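Local coordinates for uncharacterized protein (Bacteroides caccae, PDB 4R4K) that is of unknown function but has a cystatin-like fold of the NTF2 clan, and holds polyethylene glycol chains in pockets in its crystal, at residues A[123-127]-A[138-142]; A[26-32]-A[55-61]; A[89-93]-A[105-110]. All coordinates share one frame; numbering follows the deposited sequence.

How the contacts relate
Followed from the N terminus, the three contacts come in series; none encloses or crosses another. Contact 2 closes the first loop, bringing the end of helix 23-28 and the segment after it against residues 55-61 across an excursion that contains the small sheet of strands 38-41 and 48-51. Contact 3 closes a beta hairpin, pairing strands 90-97 and 104-110 within the five-stranded antiparallel sheet. Contact 1 closes the last loop, setting the turn after strand 116-123 against helix 135-152. Contact 2 touches both others: Lys57 O meets Tyr126 OH of contact 1, and Leu61 packs on Val106 of contact 3, joining sheet, loops and C-terminal helix.

Contact 1. Residues A[123-127]-A[138-142]; sequences TGWYG and TIQQV. With PEU (2,5,8,11,14,17,20,23,26,29,32,35,38,41,44,47,50,53,56,59,62,65,68,71,74,77,80-heptacosaoxadooctacontan-82-ol), chain H.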
loop_
_atom_site.group_PDB
_atom_site.type_symbol
_atom_site.label_atom_id
_atom_site.label_comp_id
_atom_site.label_asym_id
_atom_site.label_seq_id
_atom_site.Cartn_x
_atom_site.Cartn_y
_atom_site.Cartn_z
ATOM N N THR A 123 -2.134 5.165 -1.274
ATOM C CA THR A 123 -1.864 5.417 0.136
ATOM C C THR A 123 -2.125 6.856 0.529
ATOM O O THR A 123 -1.758 7.786 -0.192
ATOM C CB THR A 123 -0.439 4.996 0.532
ATOM O OG1 THR A 123 -0.184 5.402 1.885
ATOM C CG2 THR A 123 0.602 5.613 -0.364
ATOM N N GLY A 124 -2.768 7.033 1.680
ATOM C CA GLY A 124 -3.014 8.361 2.227
ATOM C C GLY A 124 -1.747 9.169 2.494
ATOM O O GLY A 124 -1.835 10.349 2.728
ATOM N N TRP A 125 -0.571 8.533 2.529
ATOM C CA TRP A 125 0.695 9.297 2.606
ATOM C C TRP A 125 0.776 10.330 1.475
ATOM O O TRP A 125 1.327 11.406 1.662
ATOM C CB TRP A 125 1.904 8.373 2.503
ATOM C CG TRP A 125 2.388 7.759 3.761
ATOM C CD1 TRP A 125 2.265 6.455 4.130
ATOM C CD2 TRP A 125 3.156 8.404 4.797
ATOM N NE1 TRP A 125 2.882 6.264 5.336
ATOM C CE2 TRP A 125 3.434 7.442 5.762
ATOM C CE3 TRP A 125 3.626 9.705 4.995
ATOM C CZ2 TRP A 125 4.166 7.737 6.923
ATOM C CZ3 TRP A 125 4.339 10.007 6.160
ATOM C CH2 TRP A 125 4.600 9.025 7.097
ATOM N N TYR A 126 0.257 9.951 0.311
ATOM C CA TYR A 126 0.216 10.787 -0.852
ATOM C C TYR A 126 -1.221 11.085 -1.293
ATOM O O TYR A 126 -1.560 11.047 -2.476
ATOM C CB TYR A 126 0.994 10.145 -1.982
ATOM C CG TYR A 126 2.396 9.711 -1.603
ATOM C CD1 TYR A 126 3.324 10.622 -1.166
ATOM C CD2 TYR A 126 2.777 8.385 -1.679
ATOM C CE1 TYR A 126 4.595 10.217 -0.821
ATOM C CE2 TYR A 126 4.047 7.960 -1.332
ATOM C CZ TYR A 126 4.950 8.874 -0.898
ATOM O OH TYR A 126 6.214 8.474 -0.581
ATOM N N GLY A 127 -2.058 11.447 -0.331
ATOM C CA GLY A 127 -3.457 11.759 -0.592
ATOM C C GLY A 127 -3.654 12.963 -1.482
ATOM O O GLY A 127 -2.757 13.807 -1.688
ATOM N N THR A 138 7.379 14.751 2.377
ATOM C CA THR A 138 6.602 13.545 2.657
ATOM C C THR A 138 7.374 12.297 2.254
ATOM O O THR A 138 7.427 11.314 2.995
ATOM C CB THR A 138 5.254 13.595 1.946
ATOM O OG1 THR A 138 4.556 14.725 2.448
ATOM C CG2 THR A 138 4.409 12.339 2.202
ATOM N N ILE A 139 7.971 12.344 1.076
ATOM C CA ILE A 139 8.798 11.238 0.612
ATOM C C ILE A 139 9.956 10.957 1.597
ATOM O O ILE A 139 10.254 9.819 1.897
ATOM C CB ILE A 139 9.291 11.490 -0.819
ATOM C CG1 ILE A 139 8.107 11.441 -1.796
ATOM C CG2 ILE A 139 10.343 10.463 -1.204
ATOM C CD1 ILE A 139 8.422 11.963 -3.188
ATOM N N GLN A 140 10.560 12.018 2.124
ATOM C CA GLN A 140 11.615 11.873 3.119
ATOM C C GLN A 140 11.067 11.262 4.430
ATOM O O GLN A 140 11.759 10.489 5.071
ATOM C CB GLN A 140 12.301 13.220 3.380
ATOM C CG GLN A 140 13.380 13.196 4.467
ATOM C CD GLN A 140 14.547 12.261 4.155
ATOM O OE1 GLN A 140 14.915 12.079 2.999
ATOM N NE2 GLN A 140 15.120 11.665 5.190
ATOM N N GLN A 141 9.859 11.654 4.839
ATOM C CA GLN A 141 9.216 11.064 6.028
ATOM C C GLN A 141 9.002 9.568 5.837
ATOM O O GLN A 141 9.228 8.771 6.759
ATOM C CB GLN A 141 7.896 11.765 6.341
ATOM C CG GLN A 141 8.074 13.162 6.905
ATOM C CD GLN A 141 6.795 13.981 6.912
ATOM O OE1 GLN A 141 5.702 13.471 6.651
ATOM N NE2 GLN A 141 6.934 15.271 7.207
ATOM N N VAL A 142 8.558 9.186 4.648
ATOM C CA VAL A 142 8.388 7.771 4.302
ATOM C C VAL A 142 9.718 7.025 4.362
ATOM O O VAL A 142 9.812 5.928 4.916
ATOM C CB VAL A 142 7.718 7.612 2.923
ATOM C CG1 VAL A 142 7.803 6.160 2.444
ATOM C CG2 VAL A 142 6.276 8.094 2.994
HETATM O OCP PEU H . -0.230 10.535 8.025
HETATM C CCQ PEU H . 0.679 9.869 7.152
HETATM C CCR PEU H . -0.062 8.804 6.351
HETATM O OCS PEU H . -0.698 7.880 7.236
HETATM C CCT PEU H . -2.109 7.729 7.001
HETATM C CCU PEU H . -2.371 6.900 5.746
HETATM O OCV PEU H . -1.657 5.672 5.861
HETATM C CCW PEU H . -2.053 4.677 4.925
HETATM C CCX PEU H . -0.908 3.691 4.764
HETATM O OCY PEU H . -0.525 3.110 6.016
HETATM C CCZ PEU H . 0.516 2.120 5.921
HETATM C CDA PEU H . 1.888 2.725 5.609
HETATM O ODB PEU H . 2.888 2.252 6.512
HETATM C CDC PEU H . 3.701 3.276 7.096
HETATM C CDD PEU H . 2.884 4.016 8.158
HETATM O ODE PEU H . 3.742 4.704 9.074
#
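Trp125 and Thr138 bring the backbones nearest, their CA atoms 7.3 Å apart, where a short 3-10 turn lies beside a helix. In this cystatin-like fold the turn leads out of strand 116-123, and helix 135-152 packs against it. An ST turn shapes its start: Thr123 OG1 accepts from Trp125 N at 3.2 Å, a hydroxyl on CB being short enough to reach the backbone two residues on.

The Trp125 indole stands between Val142 and the glycol chain. Val142 CG2 makes a CH-pi contact over one face, 3.9 Å from the centroid of the six-membered ring, while the polyethylene glycol carbon CCR sits 3.6 Å above the plane of the Trp125 ring on the opposite face. Its chi1 of -86°, CG opposite the carbonyl carbon, swings the indole toward the helix so that both faces are used. Gln141 OE1 comes up to the ring edge at CZ3, its amide turned 58° from the indole. Gly124 CA runs 3.9 Å from glycol CCU, and a side chain there would probably collide with that carbon.

Tyr126 also reaches toward the helix, Thr138 CG2 lying 3.7 Å from its CE1 and Ile139 CG1 beside the same atom. The Tyr126 hydroxyl, hydrogen-bonded to Lys57 O, nears Val142. The Thr138 hydroxyl bonds back to Glu134 O, just ahead of the helix, and Thr138 CG2 faces the turn, 3.3 Å from Trp125 O.

Contact 2. Residues A[26-32]-A[55-61]; sequences QYTRIKF and KEKWPLL. With ACT (acetate ion), chain E.
Tyr27, Phe32 and Trp58 form an aromatic cluster with faces filled largely by aliphatic groups. Leu60 CD2 lies over one face of Tyr27 and Lys55 CE over the other, 3.9 Å from the centroid of the Tyr27 ring; a lysine is long enough to lie along a ring and still carry NZ above that face in a cation-pi contact. Phe32 is sandwiched by Ile30 CG2 and by Lys55 CA, the latter over the ring centre. Trp58 has Pro59 CD on one face and Ile30 CD1 tight against the other, while Phe32 turns its edge toward the indole face in an offset edge-to-face pair, planes 72° apart.

The contact joins the end of helix 23-28 to the loop before strand 69-72 of the cystatin-like protein, where Leu60 and Leu61 line a glycol pocket.

At the indole's edge comes Gln26, extended, with CG anti to the backbone N (chi1 -178°) and its amide 76° from the indole plane. A glutamine can accept and donate at once: OE1 takes Trp58 NE1 and, nearly straight, Leu61 N on lone pairs in its carbonyl plane, both at 2.9 Å, and NE2 gives to Leu61 O at 3.0 Å and to Phe19 O. A leucine here would probably leave Trp58 NE1 and Leu61 N without their acceptor. A water in the Tyr27 ring plane accepts from Tyr27 OH at 2.8 Å and donates to Lys55 O and Trp58 O.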
loop_
_atom_site.group_PDB
_atom_site.type_symbol
_atom_site.label_atom_id
_atom_site.label_comp_id
_atom_site.label_asym_id
_atom_site.label_seq_id
_atom_site.Cartn_x
_atom_site.Cartn_y
_atom_site.Cartn_z
ATOM N N GLN A 26 10.232 -7.562 0.234
ATOM C CA GLN A 26 9.097 -6.730 -0.150
ATOM C C GLN A 26 9.364 -5.919 -1.430
ATOM O O GLN A 26 8.550 -5.907 -2.364
ATOM C CB GLN A 26 8.680 -5.811 1.017
ATOM C CG GLN A 26 7.476 -4.960 0.677
ATOM C CD GLN A 26 6.728 -4.333 1.860
ATOM O OE1 GLN A 26 6.198 -3.237 1.721
ATOM N NE2 GLN A 26 6.686 -5.014 3.013
ATOM N N TYR A 27 10.515 -5.243 -1.471
ATOM C CA TYR A 27 10.854 -4.454 -2.646
ATOM C C TYR A 27 10.928 -5.289 -3.932
ATOM O O TYR A 27 10.531 -4.829 -5.018
ATOM C CB TYR A 27 12.174 -3.721 -2.467
ATOM C CG TYR A 27 12.104 -2.482 -1.629
ATOM C CD1 TYR A 27 11.282 -1.423 -1.993
ATOM C CD2 TYR A 27 12.876 -2.366 -0.488
ATOM C CE1 TYR A 27 11.248 -0.261 -1.229
ATOM C CE2 TYR A 27 12.844 -1.234 0.284
ATOM C CZ TYR A 27 12.031 -0.187 -0.102
ATOM O OH TYR A 27 11.992 0.912 0.675
ATOM N N THR A 28 11.350 -6.532 -3.818
ATOM C CA THR A 28 11.429 -7.416 -5.010
ATOM C C THR A 28 10.065 -7.826 -5.538
ATOM O O THR A 28 9.962 -8.290 -6.680
ATOM C CB THR A 28 12.250 -8.722 -4.769
ATOM O OG1 THR A 28 11.560 -9.656 -3.926
ATOM C CG2 THR A 28 13.652 -8.432 -4.236
ATOM N N ARG A 29 9.017 -7.683 -4.714
ATOM C CA ARG A 29 7.669 -8.110 -5.087
ATOM C C ARG A 29 6.688 -6.979 -5.332
ATOM O O ARG A 29 5.480 -7.139 -5.186
ATOM C CB ARG A 29 7.131 -9.082 -4.056
ATOM C CG ARG A 29 7.889 -10.378 -3.979
ATOM C CD ARG A 29 8.011 -11.086 -5.328
ATOM N NE ARG A 29 8.490 -12.443 -5.130
ATOM C CZ ARG A 29 7.734 -13.473 -4.761
ATOM N NH1 ARG A 29 6.418 -13.362 -4.592
ATOM N NH2 ARG A 29 8.308 -14.640 -4.556
ATOM N N ILE A 30 7.216 -5.840 -5.746
ATOM C CA ILE A 30 6.392 -4.729 -6.153
ATOM C C ILE A 30 6.788 -4.359 -7.573
ATOM O O ILE A 30 7.978 -4.212 -7.859
ATOM C CB ILE A 30 6.571 -3.518 -5.229
ATOM C CG1 ILE A 30 6.261 -3.923 -3.776
ATOM C CG2 ILE A 30 5.643 -2.409 -5.707
ATOM C CD1 ILE A 30 6.730 -2.937 -2.727
ATOM N N LYS A 31 5.798 -4.271 -8.459
ATOM C CA LYS A 31 6.055 -3.918 -9.857
ATOM C C LYS A 31 5.950 -2.403 -10.066
ATOM O O LYS A 31 4.873 -1.871 -10.273
ATOM C CB LYS A 31 5.115 -4.681 -10.790
ATOM C CG LYS A 31 5.458 -6.175 -10.881
ATOM C CD LYS A 31 4.553 -6.929 -11.845
ATOM C CE LYS A 31 5.151 -8.259 -12.325
ATOM N NZ LYS A 31 6.643 -8.281 -12.398
ATOM N N PHE A 32 7.091 -1.726 -9.984
ATOM C CA PHE A 32 7.192 -0.294 -10.173
ATOM C C PHE A 32 7.425 0.029 -11.645
ATOM O O PHE A 32 8.116 -0.724 -12.330
ATOM C CB PHE A 32 8.368 0.271 -9.362
ATOM C CG PHE A 32 8.217 0.126 -7.868
ATOM C CD1 PHE A 32 7.304 0.907 -7.167
ATOM C CD2 PHE A 32 9.025 -0.769 -7.133
ATOM C CE1 PHE A 32 7.175 0.790 -5.797
ATOM C CE2 PHE A 32 8.900 -0.885 -5.745
ATOM C CZ PHE A 32 7.978 -0.108 -5.077
ATOM N N LYS A 55 9.882 3.287 -6.702
ATOM C CA LYS A 55 10.425 2.594 -5.528
ATOM C C LYS A 55 10.796 3.538 -4.407
ATOM O O LYS A 55 10.557 3.242 -3.233
ATOM C CB LYS A 55 11.639 1.757 -5.917
ATOM C CG LYS A 55 12.223 0.953 -4.770
ATOM C CD LYS A 55 13.543 0.292 -5.134
ATOM C CE LYS A 55 14.244 -0.209 -3.874
ATOM N NZ LYS A 55 15.631 -0.695 -4.114
ATOM N N GLU A 56 11.371 4.677 -4.748
ATOM C CA GLU A 56 11.814 5.605 -3.708
ATOM C C GLU A 56 10.628 6.182 -2.900
ATOM O O GLU A 56 10.820 6.673 -1.805
ATOM C CB GLU A 56 12.738 6.702 -4.274
ATOM C CG GLU A 56 12.040 7.968 -4.715
ATOM C CD GLU A 56 11.333 7.830 -6.047
ATOM O OE1 GLU A 56 11.253 6.699 -6.572
ATOM O OE2 GLU A 56 10.847 8.867 -6.565
ATOM N N LYS A 57 9.421 6.153 -3.450
ATOM C CA LYS A 57 8.231 6.663 -2.774
ATOM C C LYS A 57 7.481 5.620 -1.950
ATOM O O LYS A 57 6.594 5.964 -1.186
ATOM C CB LYS A 57 7.272 7.272 -3.805
ATOM C CG LYS A 57 7.868 8.461 -4.558
ATOM C CD LYS A 57 6.839 9.145 -5.442
ATOM C CE LYS A 57 7.462 10.248 -6.282
ATOM N NZ LYS A 57 8.255 9.710 -7.423
ATOM N N TRP A 58 7.824 4.347 -2.118
ATOM C CA TRP A 58 7.076 3.256 -1.492
ATOM C C TRP A 58 7.177 3.206 0.035
ATOM O O TRP A 58 8.263 3.061 0.563
ATOM C CB TRP A 58 7.559 1.903 -2.034
ATOM C CG TRP A 58 6.853 0.735 -1.428
ATOM C CD1 TRP A 58 7.357 -0.160 -0.515
ATOM C CD2 TRP A 58 5.495 0.353 -1.670
ATOM N NE1 TRP A 58 6.385 -1.079 -0.170
ATOM C CE2 TRP A 58 5.231 -0.783 -0.859
ATOM C CE3 TRP A 58 4.468 0.880 -2.468
ATOM C CZ2 TRP A 58 3.995 -1.410 -0.849
ATOM C CZ3 TRP A 58 3.244 0.244 -2.459
ATOM C CH2 TRP A 58 3.021 -0.887 -1.659
ATOM N N PRO A 59 6.031 3.299 0.737
ATOM C CA PRO A 59 6.034 3.005 2.177
ATOM C C PRO A 59 5.940 1.507 2.446
ATOM O O PRO A 59 4.946 0.882 2.079
ATOM C CB PRO A 59 4.761 3.712 2.696
ATOM C CG PRO A 59 4.224 4.492 1.521
ATOM C CD PRO A 59 4.717 3.777 0.310
ATOM N N LEU A 60 6.924 0.962 3.153
ATOM C CA LEU A 60 6.927 -0.439 3.492
ATOM C C LEU A 60 5.744 -0.803 4.389
ATOM O O LEU A 60 5.463 -0.099 5.366
ATOM C CB LEU A 60 8.267 -0.815 4.133
ATOM C CG LEU A 60 9.480 -0.746 3.186
ATOM C CD1 LEU A 60 10.778 -0.676 3.972
ATOM C CD2 LEU A 60 9.521 -1.929 2.234
ATOM N N LEU A 61 5.093 -1.911 4.037
ATOM C CA LEU A 61 3.886 -2.400 4.712
ATOM C C LEU A 61 4.212 -3.536 5.673
ATOM O O LEU A 61 4.900 -4.483 5.305
ATOM C CB LEU A 61 2.896 -2.915 3.685
ATOM C CG LEU A 61 2.363 -1.822 2.769
ATOM C CD1 LEU A 61 1.523 -2.458 1.685
ATOM C CD2 LEU A 61 1.579 -0.757 3.527
HETATM C C ACT E . 12.491 -14.975 -4.634
HETATM O O ACT E . 11.290 -15.271 -4.553
HETATM O OXT ACT E . 13.163 -15.317 -5.627
HETATM C CH3 ACT E . 13.140 -14.204 -3.524
HETATM O O HOH W 1 10.792 3.056 -0.574
#

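Contact 3. Residues A[89-93]-A[105-110]; sequences VHKVF and RVEFEQ. With ACT (acetate ion), chain G.
His90, Glu107 and Glu109 gather on one face of a beta hairpin, strands 90-97 and 104-110, inside the protein's five-stranded antiparallel sheet. The His90 side chain takes chi1 -169°, CG opposite the backbone N, which sends the imidazole across to the neighbouring strand. NE2 donates to the anti lone pair of Glu107 OE2 at 2.6 Å, and ring and carboxylate are nearly coplanar, 25° apart. Glu107 was modelled in two conformers, so this bond describes one of them. Glu109 runs alongside the histidine, pointing the same way, but its carboxylate is turned 80° from the ring and OE2 sits over the imidazole face, 3.6 Å from His90 NE2. At the ring edge, His90 CD2 lies 3.4 Å from Phe108 O.

Farther along this face, Val92 is a beta-branched residue well suited to a strand, and its methyls pack on the aliphatic part and flat head of Arg105. Its CG1 lies 3.7 Å from Arg105 CG and over one face of the guanidinium, whose edge receives an acetate ion, Arg105 NH2 to acetate OXT at 3.1 Å.

Lys91, Phe93, Val106 and Phe108 point to the other face. Phe93 CB meets the edge of the Phe108 ring, 4.3 Å from CE2, and Phe108 continues onto Phe12, Phe15 and Leu16 of helix 12-21, a large apolar side chain packed between sheet and helix. Lys91 turns its amine away to Asn86 and Glu87.

Paired backbone bonds link Lys91 with Phe108 and Phe93 with Val106, fixing the register. At the open end of the pairing, Val89 O accepts from Gln110 N at 2.9 Å, and a water 3.0 Å from Val89 O donates to that same oxygen.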
loop_
_atom_site.group_PDB
_atom_site.type_symbol
_atom_site.label_atom_id
_atom_site.label_comp_id
_atom_site.label_asym_id
_atom_site.label_seq_id
_atom_site.Cartn_x
_atom_site.Cartn_y
_atom_site.Cartn_z
ATOM N N VAL A 89 -6.140 -15.429 -8.013
ATOM C CA VAL A 89 -4.908 -14.792 -8.559
ATOM C C VAL A 89 -4.929 -13.272 -8.471
ATOM O O VAL A 89 -4.078 -12.596 -9.063
ATOM C CB VAL A 89 -4.611 -15.174 -10.039
ATOM C CG1 VAL A 89 -4.421 -16.675 -10.188
ATOM C CG2 VAL A 89 -5.674 -14.639 -10.991
ATOM N N HIS A 90 -5.884 -12.728 -7.724
ATOM C CA HIS A 90 -6.114 -11.276 -7.696
ATOM C C HIS A 90 -6.786 -10.917 -6.381
ATOM O O HIS A 90 -7.893 -11.390 -6.076
ATOM C CB HIS A 90 -6.999 -10.883 -8.886
ATOM C CG HIS A 90 -7.107 -9.411 -9.127
ATOM N ND1 HIS A 90 -8.079 -8.868 -9.947
ATOM C CD2 HIS A 90 -6.392 -8.362 -8.646
ATOM C CE1 HIS A 90 -7.939 -7.554 -9.982
ATOM N NE2 HIS A 90 -6.926 -7.221 -9.197
ATOM N N LYS A 91 -6.102 -10.094 -5.585
ATOM C CA LYS A 91 -6.629 -9.663 -4.311
ATOM C C LYS A 91 -6.484 -8.153 -4.147
ATOM O O LYS A 91 -5.525 -7.557 -4.637
ATOM C CB LYS A 91 -5.955 -10.419 -3.178
ATOM C CG LYS A 91 -6.158 -11.935 -3.297
ATOM C CD LYS A 91 -5.722 -12.670 -2.067
ATOM C CE LYS A 91 -5.551 -14.155 -2.333
ATOM N NZ LYS A 91 -6.846 -14.830 -2.623
ATOM N N VAL A 92 -7.430 -7.535 -3.448
ATOM C CA VAL A 92 -7.381 -6.114 -3.155
ATOM C C VAL A 92 -7.701 -5.924 -1.666
ATOM O O VAL A 92 -8.678 -6.459 -1.159
ATOM C CB VAL A 92 -8.374 -5.276 -3.975
ATOM C CG1 VAL A 92 -8.330 -3.814 -3.539
ATOM C CG2 VAL A 92 -8.096 -5.412 -5.455
ATOM N N PHE A 93 -6.790 -5.235 -0.991
ATOM C CA PHE A 93 -6.890 -4.934 0.423
ATOM C C PHE A 93 -7.175 -3.432 0.562
ATOM O O PHE A 93 -6.531 -2.608 -0.090
ATOM C CB PHE A 93 -5.591 -5.294 1.112
ATOM C CG PHE A 93 -5.594 -5.071 2.597
ATOM C CD1 PHE A 93 -6.143 -6.021 3.464
ATOM C CD2 PHE A 93 -5.018 -3.923 3.136
ATOM C CE1 PHE A 93 -6.112 -5.816 4.836
ATOM C CE2 PHE A 93 -4.976 -3.731 4.496
ATOM C CZ PHE A 93 -5.508 -4.684 5.347
ATOM N N ARG A 105 -5.227 1.259 -0.274
ATOM C CA ARG A 105 -5.704 0.204 -1.141
ATOM C C ARG A 105 -4.464 -0.410 -1.765
ATOM O O ARG A 105 -3.642 0.310 -2.327
ATOM C CB ARG A 105 -6.651 0.739 -2.218
ATOM C CG ARG A 105 -7.246 -0.242 -3.222
ATOM C CD ARG A 105 -7.842 0.487 -4.398
ATOM N NE ARG A 105 -8.543 -0.443 -5.280
ATOM C CZ ARG A 105 -7.973 -1.116 -6.276
ATOM N NH1 ARG A 105 -6.673 -0.994 -6.529
ATOM N NH2 ARG A 105 -8.717 -1.922 -7.026
ATOM N N VAL A 106 -4.314 -1.726 -1.603
ATOM C CA VAL A 106 -3.200 -2.454 -2.187
ATOM C C VAL A 106 -3.752 -3.578 -3.058
ATOM O O VAL A 106 -4.622 -4.348 -2.637
ATOM C CB VAL A 106 -2.296 -3.086 -1.114
ATOM C CG1 VAL A 106 -1.019 -3.618 -1.758
ATOM C CG2 VAL A 106 -1.990 -2.085 -0.017
ATOM N N GLU A 107 -3.271 -3.624 -4.296
ATOM C CA GLU A 107 -3.711 -4.606 -5.269
ATOM C C GLU A 107 -2.591 -5.601 -5.526
ATOM O O GLU A 107 -1.466 -5.204 -5.881
ATOM C CB GLU A 107 -4.096 -3.923 -6.583
ATOM C CG GLU A 107 -4.627 -4.891 -7.630
ATOM C CD GLU A 107 -5.132 -4.199 -8.879
ATOM O OE1 GLU A 107 -4.698 -3.072 -9.160
ATOM O OE2 GLU A 107 -5.951 -4.801 -9.595
ATOM N N PHE A 108 -2.906 -6.885 -5.345
ATOM C CA PHE A 108 -1.966 -7.984 -5.496
ATOM C C PHE A 108 -2.408 -8.864 -6.656
ATOM O O PHE A 108 -3.607 -9.115 -6.839
ATOM C CB PHE A 108 -1.978 -8.893 -4.277
ATOM C CG PHE A 108 -1.594 -8.227 -3.002
ATOM C CD1 PHE A 108 -0.262 -8.171 -2.593
ATOM C CD2 PHE A 108 -2.568 -7.702 -2.196
ATOM C CE1 PHE A 108 0.061 -7.583 -1.391
ATOM C CE2 PHE A 108 -2.253 -7.109 -1.002
ATOM C CZ PHE A 108 -0.938 -7.062 -0.589
ATOM N N GLU A 109 -1.444 -9.287 -7.463
ATOM C CA GLU A 109 -1.737 -10.194 -8.566
ATOM C C GLU A 109 -0.689 -11.290 -8.586
ATOM O O GLU A 109 0.504 -11.030 -8.354
ATOM C CB GLU A 109 -1.781 -9.437 -9.894
ATOM C CG GLU A 109 -2.966 -8.504 -9.984
ATOM C CD GLU A 109 -3.161 -7.878 -11.352
ATOM O OE1 GLU A 109 -2.203 -7.864 -12.156
ATOM O OE2 GLU A 109 -4.282 -7.383 -11.607
ATOM N N GLN A 110 -1.148 -12.506 -8.859
ATOM C CA GLN A 110 -0.262 -13.612 -9.024
ATOM C C GLN A 110 0.086 -13.654 -10.504
ATOM O O GLN A 110 -0.784 -13.842 -11.364
ATOM C CB GLN A 110 -0.888 -14.918 -8.562
ATOM C CG GLN A 110 0.160 -16.010 -8.428
ATOM C CD GLN A 110 -0.439 -17.391 -8.358
ATOM O OE1 GLN A 110 -1.200 -17.761 -9.225
ATOM N NE2 GLN A 110 -0.103 -18.143 -7.348
HETATM C C ACT G . -12.137 -0.345 -6.212
HETATM O O ACT G . -12.462 0.194 -7.287
HETATM O OXT ACT G . -11.699 -1.515 -6.172
HETATM C CH3 ACT G . -12.275 0.441 -4.940
HETATM O O HOH W 2 -3.560 -12.180 -11.957
#